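Local coordinates for uncharacterized protein (PDB 4QEY) that is of unknown function but belongs to a family of PLAT/LH2- and C2-like lipoproteins, and so possibly binds calcium, at residues N29-A34 / S54-K59; I15-S20 / M76-S81. All blocks are in the same frame, centred on the assembly; numbering follows the deposited sequence.

Contact 1 (N29-A34 / S54-K59); sequences NIAFGA and SYLVNK
I30 and F32 pair with V57 and Y55 through four backbone hydrogen bonds, N–H to O in both directions; F32 N to Y55 O measures 2.7 Å and V57 N to I30 O 2.9 Å. A31 and L56 form the non-hydrogen-bonded pair between them, and the axes of strand segments 29-34 and 55-57 run antiparallel at 176°. One side-chain bond extends the ladder: N29 OD1 accepts K59 N at 2.9 Å, while ND2 donates to S81 OG. The N29 amide thus links the loop after strand 55-57 to strand 73-84, and an alanine here would probably leave K59 N and S81 OG without this mate. Strand 55-57 is the outermost strand of one sheet of a two-sheet beta sandwich, consistent with the PLAT/LH2 and C2-like family; 26-36 is the next one in. Apolar contacts fall on two faces. Toward the interior, the F32 and Y55 ring planes are within 21° of parallel, but with centroids 5.8 Å apart the rings hardly overlap, and F32 CD1 meets Y55 CD2 at 3.6 Å. With CG anti to the backbone N (chi1 -177°), the Y55 ring is turned so that V57 CG2 sits above one face, off toward the rim. On the other face, A31 CB rests against L56 CG at 4.0 Å.

Contact 2 (I15-S20 / M76-S81); sequences IVVEQS and MTCAGS. With EDO (1,2-ethanediol), chain N; EDO (1,2-ethanediol), chain L.
The methyl CD1 of I15 sits over one face of the peptide group joining T77 to C78, 3.9 Å from T77 C and 3.7 Å from C78 N. The other flat groups lie farther along segment 15-20 and neighbour bound ethanediol: the E18 carboxylate takes a weak hydrogen bond at OE1, and the amide of Q19 has OE1 beside a second molecule while its NE2 donates to the carbonyls of V60 and E62. Both molecules probably come from the crystallisation liquor.

No hydrogen bond crosses between the two segments; side-chain packing carries the contact. I15 divides its branches between two partners. CG1, anti to the carbonyl carbon (chi1 -62°), carries CD1 to the CG of M76 at 3.7 Å, whereas CG2 reaches C78 CB at 3.7 Å. M76 is modelled as selenomethionine; the M76 and I15 side chains run antiparallel past one another, with SE 4.0 Å from I15 CG1. One step along, V17 CG2 touches C78 SG at 3.6 Å, and F32 packs against I15, V17 and C78 alike.

The strand axes come no closer than 8.4 Å and run 21° from parallel. That spacing, with inward apolar residues filling it, identifies two facing sheets, the beta sandwich characteristic of PLAT/LH2 and C2-like domains.

How the contacts relate
Contact 1 joins neighbouring strands within one sheet, whereas contact 2 bridges that sheet to the facing one; their centres lie about 8 Å apart. Strand 26-36 connects the two, since 29-34 pairs with 55-57 on one side and with 76-81 on the other: A31 N to A79 O and G33 O to T77 N, both 2.8 Å, are probable hydrogen bonds. F32 ties the two layers together, its CE2 lying 3.6 Å from I15 O. Along the chain, contact 1 is nested within the loop closed by contact 2. No active site is established for this protein; the side chain of K59 lies about 3 Å from a bound ethanediol, probably from the crystallisation liquor.

Contact 1 (N29-A34 / S54-K59)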
# COMPACT_ATOMS: atom_id res chain seq x y z
N ASN A 29 7.72 3.57 2.58
CA ASN A 29 7.81 2.29 3.28
C ASN A 29 6.42 1.77 3.44
O ASN A 29 5.55 2.49 3.93
CB ASN A 29 8.52 2.45 4.63
CG ASN A 29 9.83 3.18 4.51
OD1 ASN A 29 10.80 2.67 3.94
ND2 ASN A 29 9.84 4.44 4.96
N ILE A 30 6.15 0.56 2.93
CA ILE A 30 4.80 0.01 2.99
C ILE A 30 4.86 -1.43 3.56
O ILE A 30 5.84 -2.15 3.39
CB ILE A 30 4.03 0.07 1.65
CG1 ILE A 30 4.80 -0.61 0.51
CG2 ILE A 30 3.70 1.53 1.27
CD1 ILE A 30 4.12 -0.52 -0.93
N ALA A 31 3.83 -1.78 4.33
CA ALA A 31 3.66 -3.08 4.95
C ALA A 31 2.26 -3.59 4.68
O ALA A 31 1.30 -2.85 4.83
CB ALA A 31 3.94 -3.01 6.44
N PHE A 32 2.16 -4.84 4.22
CA PHE A 32 0.90 -5.53 3.93
C PHE A 32 0.73 -6.73 4.82
O PHE A 32 1.69 -7.48 5.08
CB PHE A 32 0.82 -5.97 2.46
CG PHE A 32 0.97 -4.91 1.40
CD1 PHE A 32 2.23 -4.55 0.94
CD2 PHE A 32 -0.15 -4.37 0.78
CE1 PHE A 32 2.37 -3.62 -0.10
CE2 PHE A 32 -0.01 -3.46 -0.28
CZ PHE A 32 1.25 -3.09 -0.71
N GLY A 33 -0.50 -6.90 5.28
CA GLY A 33 -0.92 -8.00 6.12
C GLY A 33 -2.31 -8.42 5.71
O GLY A 33 -3.11 -7.57 5.31
N ALA A 34 -2.60 -9.72 5.77
CA ALA A 34 -3.91 -10.22 5.38
C ALA A 34 -4.34 -11.43 6.22
O ALA A 34 -3.53 -12.07 6.91
CB ALA A 34 -3.90 -10.58 3.91
N SER A 54 3.68 -12.01 5.31
CA SER A 54 3.79 -10.57 5.57
C SER A 54 4.61 -9.98 4.45
O SER A 54 5.62 -10.58 4.07
CB SER A 54 4.41 -10.29 6.94
OG SER A 54 5.81 -10.50 6.92
N TYR A 55 4.20 -8.84 3.88
CA TYR A 55 4.98 -8.25 2.80
C TYR A 55 5.36 -6.82 3.18
O TYR A 55 4.51 -5.94 3.31
CB TYR A 55 4.20 -8.32 1.48
CG TYR A 55 4.95 -7.80 0.28
CD1 TYR A 55 6.25 -8.24 -0.00
CD2 TYR A 55 4.31 -6.99 -0.66
CE1 TYR A 55 6.94 -7.77 -1.12
CE2 TYR A 55 4.98 -6.56 -1.81
CZ TYR A 55 6.29 -6.96 -2.03
OH TYR A 55 6.94 -6.53 -3.16
N LEU A 56 6.63 -6.64 3.46
CA LEU A 56 7.23 -5.37 3.89
C LEU A 56 8.23 -4.88 2.84
O LEU A 56 9.18 -5.60 2.51
CB LEU A 56 7.91 -5.55 5.26
CG LEU A 56 7.02 -5.51 6.54
CD1 LEU A 56 5.90 -6.57 6.59
CD2 LEU A 56 7.87 -5.72 7.77
N VAL A 57 7.99 -3.70 2.26
CA VAL A 57 8.87 -3.09 1.27
C VAL A 57 9.40 -1.75 1.82
O VAL A 57 8.62 -0.80 1.99
CB VAL A 57 8.19 -2.89 -0.12
CG1 VAL A 57 9.23 -2.59 -1.20
CG2 VAL A 57 7.37 -4.11 -0.51
N ASN A 58 10.69 -1.67 2.12
CA ASN A 58 11.32 -0.43 2.56
C ASN A 58 11.87 0.31 1.37
O ASN A 58 12.43 -0.34 0.47
CB ASN A 58 12.43 -0.69 3.59
CG ASN A 58 11.93 -1.13 4.94
OD1 ASN A 58 10.89 -0.69 5.44
ND2 ASN A 58 12.74 -1.93 5.59
N LYS A 59 11.71 1.64 1.33
CA LYS A 59 12.20 2.55 0.27
C LYS A 59 11.81 1.99 -1.12
O LYS A 59 12.68 1.63 -1.92
CB LYS A 59 13.72 2.76 0.39
CG LYS A 59 14.13 3.36 1.73
CD LYS A 59 15.63 3.35 2.00
CE LYS A 59 15.91 3.97 3.35
NZ LYS A 59 17.33 3.88 3.74

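Contact 2 (I15-S20 / M76-S81)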
# COMPACT_ATOMS: atom_id res chain seq x y z
N ILE A 15 -4.42 -4.92 -2.61
CA ILE A 15 -4.14 -3.51 -2.39
C ILE A 15 -2.99 -3.12 -3.32
O ILE A 15 -1.94 -3.77 -3.32
CB ILE A 15 -3.87 -3.13 -0.90
CG1 ILE A 15 -5.11 -3.42 -0.01
CG2 ILE A 15 -3.48 -1.64 -0.80
CD1 ILE A 15 -4.97 -3.14 1.49
N VAL A 16 -3.21 -2.08 -4.13
CA VAL A 16 -2.22 -1.53 -5.05
C VAL A 16 -1.81 -0.15 -4.52
O VAL A 16 -2.67 0.70 -4.23
CB VAL A 16 -2.74 -1.48 -6.51
CG1 VAL A 16 -1.67 -0.93 -7.46
CG2 VAL A 16 -3.20 -2.85 -6.98
N VAL A 17 -0.49 0.06 -4.38
CA VAL A 17 0.11 1.32 -3.97
C VAL A 17 0.84 1.87 -5.19
O VAL A 17 1.60 1.14 -5.85
CB VAL A 17 1.03 1.17 -2.71
CG1 VAL A 17 1.62 2.52 -2.29
CG2 VAL A 17 0.26 0.55 -1.54
N GLU A 18 0.56 3.13 -5.54
CA GLU A 18 1.19 3.83 -6.65
C GLU A 18 1.78 5.15 -6.17
O GLU A 18 1.18 5.82 -5.34
CB GLU A 18 0.21 4.08 -7.80
CG GLU A 18 -0.14 2.85 -8.61
CD GLU A 18 -0.98 3.09 -9.86
OE1 GLU A 18 -1.50 4.21 -10.04
OE2 GLU A 18 -1.12 2.14 -10.66
N GLN A 19 2.96 5.51 -6.71
CA GLN A 19 3.61 6.77 -6.39
C GLN A 19 4.04 7.48 -7.66
O GLN A 19 4.41 6.84 -8.64
CB GLN A 19 4.82 6.57 -5.46
CG GLN A 19 5.96 5.72 -6.04
CD GLN A 19 7.18 5.74 -5.17
OE1 GLN A 19 7.39 6.66 -4.39
NE2 GLN A 19 8.02 4.73 -5.29
N SER A 20 4.00 8.81 -7.63
CA SER A 20 4.44 9.66 -8.75
C SER A 20 4.95 10.99 -8.17
O SER A 20 4.73 11.28 -7.00
CB SER A 20 3.33 9.87 -9.78
OG SER A 20 2.19 10.55 -9.28
N MSE A 76 -7.44 -7.50 4.04
CA MSE A 76 -6.07 -7.06 3.79
C MSE A 76 -5.89 -5.62 4.29
O MSE A 76 -6.78 -4.79 4.09
CB MSE A 76 -5.64 -7.17 2.32
CG MSE A 76 -4.18 -6.73 2.13
SE MSE A 76 -3.40 -6.97 0.39
CE MSE A 76 -3.30 -8.85 0.44
N THR A 77 -4.74 -5.34 4.92
CA THR A 77 -4.39 -4.02 5.43
C THR A 77 -3.05 -3.58 4.84
O THR A 77 -2.13 -4.39 4.69
CB THR A 77 -4.34 -4.00 6.97
OG1 THR A 77 -5.63 -4.37 7.44
CG2 THR A 77 -4.00 -2.63 7.54
N CYS A 78 -2.96 -2.31 4.50
CA CYS A 78 -1.74 -1.69 4.01
C CYS A 78 -1.44 -0.49 4.88
O CYS A 78 -2.25 0.42 4.99
CB CYS A 78 -1.84 -1.31 2.54
SG CYS A 78 -0.35 -0.50 1.89
N ALA A 79 -0.28 -0.52 5.52
CA ALA A 79 0.22 0.57 6.35
C ALA A 79 1.46 1.12 5.72
O ALA A 79 2.33 0.35 5.32
CB ALA A 79 0.51 0.09 7.76
N GLY A 80 1.52 2.44 5.59
CA GLY A 80 2.68 3.07 4.97
C GLY A 80 3.20 4.31 5.68
O GLY A 80 2.51 4.92 6.51
N SER A 81 4.44 4.67 5.36
CA SER A 81 5.08 5.88 5.85
C SER A 81 5.79 6.55 4.69
O SER A 81 6.31 5.89 3.78
CB SER A 81 6.02 5.62 7.03
OG SER A 81 7.20 4.90 6.69
C1 EDO N . -1.02 8.59 -8.32
O1 EDO N . 0.23 8.53 -7.65
C2 EDO N . -1.16 7.30 -9.17
O2 EDO N . -0.08 7.14 -10.10
C1 EDO L . 10.34 6.61 -3.38
O1 EDO L . 9.55 7.76 -3.32
C2 EDO L . 10.56 6.17 -1.93
O2 EDO L . 11.33 5.00 -1.84